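Local coordinates for protein histone-lysine N-methyltransferase SETMAR (Homo sapiens, PDB 3K9J) that methylates histone H3 and, through its DNA-binding mariner transposase region, the part described here, takes part in double-strand break repair and restart of stalled replication forks, at residues Ile139-Asn144 with Asp173-Asn178. The protein carries 3 engineered substitutions. Residues are numbered along the deposited sequence; the frame is centred on the assembly and turned at random.
Sequences ILLHDN and DLLPTN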
loop_
_atom_site.group_PDB
_atom_site.type_symbol
_atom_site.label_atom_id
_atom_site.label_comp_id
_atom_site.label_asym_id
_atom_site.label_seq_id
_atom_site.Cartn_x
_atom_site.Cartn_y
_atom_site.Cartn_z
ATOM N N ILE B 139 2.727 -6.143 -11.922
ATOM C CA ILE B 139 2.179 -5.490 -10.747
ATOM C C ILE B 139 0.871 -4.845 -11.173
ATOM O O ILE B 139 0.840 -4.115 -12.154
ATOM C CB ILE B 139 3.107 -4.381 -10.281
ATOM C CG1 ILE B 139 4.464 -4.960 -9.894
ATOM C CG2 ILE B 139 2.479 -3.611 -9.117
ATOM C CD1 ILE B 139 5.494 -3.865 -9.516
ATOM N N LEU B 140 -0.212 -5.129 -10.457
ATOM C CA LEU B 140 -1.530 -4.631 -10.845
ATOM C C LEU B 140 -1.811 -3.285 -10.160
ATOM O O LEU B 140 -1.661 -3.156 -8.951
ATOM C CB LEU B 140 -2.598 -5.641 -10.434
ATOM C CG LEU B 140 -4.032 -5.245 -10.798
ATOM C CD1 LEU B 140 -4.190 -5.041 -12.321
ATOM C CD2 LEU B 140 -5.016 -6.289 -10.277
ATOM N N LEU B 141 -2.190 -2.281 -10.942
ATOM C CA LEU B 141 -2.712 -1.038 -10.397
ATOM C C LEU B 141 -4.201 -1.013 -10.720
ATOM O O LEU B 141 -4.586 -1.013 -11.891
ATOM C CB LEU B 141 -2.011 0.155 -11.062
ATOM C CG LEU B 141 -2.507 1.577 -10.790
ATOM C CD1 LEU B 141 -2.703 1.785 -9.316
ATOM C CD2 LEU B 141 -1.517 2.593 -11.335
ATOM N N HIS B 142 -5.032 -1.019 -9.689
ATOM C CA HIS B 142 -6.464 -0.993 -9.868
ATOM C C HIS B 142 -7.138 -0.395 -8.650
ATOM O O HIS B 142 -6.507 -0.196 -7.623
ATOM C CB HIS B 142 -7.008 -2.395 -10.212
ATOM C CG HIS B 142 -7.118 -3.331 -9.045
ATOM N ND1 HIS B 142 -6.272 -3.282 -7.958
ATOM C CD2 HIS B 142 -7.966 -4.364 -8.812
ATOM C CE1 HIS B 142 -6.607 -4.229 -7.094
ATOM N NE2 HIS B 142 -7.628 -4.900 -7.590
ATOM N N ASP B 143 -8.420 -0.087 -8.788
ATOM C CA ASP B 143 -9.213 0.448 -7.693
ATOM C C ASP B 143 -9.751 -0.696 -6.840
ATOM O O ASP B 143 -10.691 -1.375 -7.235
ATOM C CB ASP B 143 -10.380 1.244 -8.274
ATOM C CG ASP B 143 -11.342 1.710 -7.215
ATOM O OD1 ASP B 143 -12.343 2.364 -7.573
ATOM O OD2 ASP B 143 -11.097 1.428 -6.024
ATOM N N ASN B 144 -9.169 -0.915 -5.668
ATOM C CA ASN B 144 -9.554 -2.080 -4.874
ATOM C C ASN B 144 -10.809 -1.865 -4.028
ATOM O O ASN B 144 -11.211 -2.745 -3.263
ATOM C CB ASN B 144 -8.392 -2.569 -4.007
ATOM C CG ASN B 144 -8.174 -1.707 -2.771
ATOM O OD1 ASN B 144 -8.658 -0.572 -2.684
ATOM N ND2 ASN B 144 -7.426 -2.240 -1.813
ATOM N N ASP B 173 -7.708 10.308 -10.299
ATOM C CA ASP B 173 -6.658 11.110 -10.910
ATOM C C ASP B 173 -5.320 10.400 -10.877
ATOM O O ASP B 173 -4.369 10.847 -11.515
ATOM C CB ASP B 173 -6.572 12.527 -10.298
ATOM C CG ASP B 173 -6.441 12.526 -8.771
ATOM O OD1 ASP B 173 -6.720 11.490 -8.124
ATOM O OD2 ASP B 173 -6.060 13.581 -8.217
ATOM N N LEU B 174 -5.264 9.278 -10.155
ATOM C CA LEU B 174 -4.055 8.463 -10.062
ATOM C C LEU B 174 -4.221 7.091 -10.745
ATOM O O LEU B 174 -3.377 6.210 -10.608
ATOM C CB LEU B 174 -3.679 8.267 -8.582
ATOM C CG LEU B 174 -2.663 9.162 -7.878
ATOM C CD1 LEU B 174 -2.437 10.485 -8.566
ATOM C CD2 LEU B 174 -2.991 9.343 -6.381
ATOM N N LEU B 175 -5.313 6.913 -11.480
ATOM C CA LEU B 175 -5.563 5.659 -12.186
ATOM C C LEU B 175 -5.535 5.948 -13.670
ATOM O O LEU B 175 -6.426 6.622 -14.187
ATOM C CB LEU B 175 -6.915 5.061 -11.791
ATOM C CG LEU B 175 -7.098 4.612 -10.340
ATOM C CD1 LEU B 175 -8.559 4.352 -10.040
ATOM C CD2 LEU B 175 -6.250 3.359 -10.044
ATOM N N PRO B 176 -4.506 5.450 -14.365
ATOM C CA PRO B 176 -4.265 5.789 -15.773
ATOM C C PRO B 176 -5.440 5.437 -16.710
ATOM O O PRO B 176 -5.665 6.137 -17.697
ATOM C CB PRO B 176 -3.046 4.938 -16.131
ATOM C CG PRO B 176 -2.321 4.740 -14.807
ATOM C CD PRO B 176 -3.422 4.642 -13.785
ATOM N N THR B 177 -6.163 4.365 -16.424
ATOM C CA THR B 177 -7.319 4.048 -17.265
ATOM C C THR B 177 -8.337 5.193 -17.211
ATOM O O THR B 177 -8.993 5.503 -18.200
ATOM C CB THR B 177 -7.976 2.734 -16.853
ATOM O OG1 THR B 177 -7.019 1.678 -17.008
ATOM C CG2 THR B 177 -9.169 2.458 -17.744
ATOM N N ASN B 178 -8.453 5.822 -16.045
ATOM C CA ASN B 178 -9.395 6.914 -15.845
ATOM C C ASN B 178 -8.884 8.271 -16.314
ATOM O O ASN B 178 -9.586 8.963 -17.048
ATOM C CB ASN B 178 -9.814 7.001 -14.388
ATOM C CG ASN B 178 -10.560 5.779 -13.937
ATOM O OD1 ASN B 178 -10.109 5.059 -13.051
ATOM N ND2 ASN B 178 -11.702 5.516 -14.566
#
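D143 OD2 accepts a hydrogen bond from the backbone N of A145, just beyond 139-144, while the CB of D143 rests on the CD1 of L175 at 4.0 Å. This aspartate thus turns a polar end to its own loop and an apolar root to L175. No hydrogen bond joins the two segments; the contact is mainly apolar. The two methyls of L175 divide it: CD1 goes to D143, while CD2 lies 3.9 Å from L141 CD1 and 4.1 Å from the carbonyl carbon C of H142. The L141 side chain, with CG anti to the backbone N (chi1 172°), reaches toward 173-178 and forks, its CD2 meeting P176 CD at 3.7 Å. L223 of helix 223-232 touches both L141 and P176, extending the same apolar cluster. L175 is the N-cap residue of helix 176-189, and its O receives a weak bond from N178 N at 2.9 Å. Through L141, strand 139-141 of the RNase H-like sheet packs against the start of that helix. D143 and D51 are magnesium-binding residues, and N178, whose ND2 bonds to D51 OD2, fits the asparagine that replaces the third aspartate of the mariner triad. With D143 OD1 and N178 OD1 6.5 Å apart, their spacing is consistent with being held largely by the leucine and proline contacts, with N178 tied to D51 by its amide.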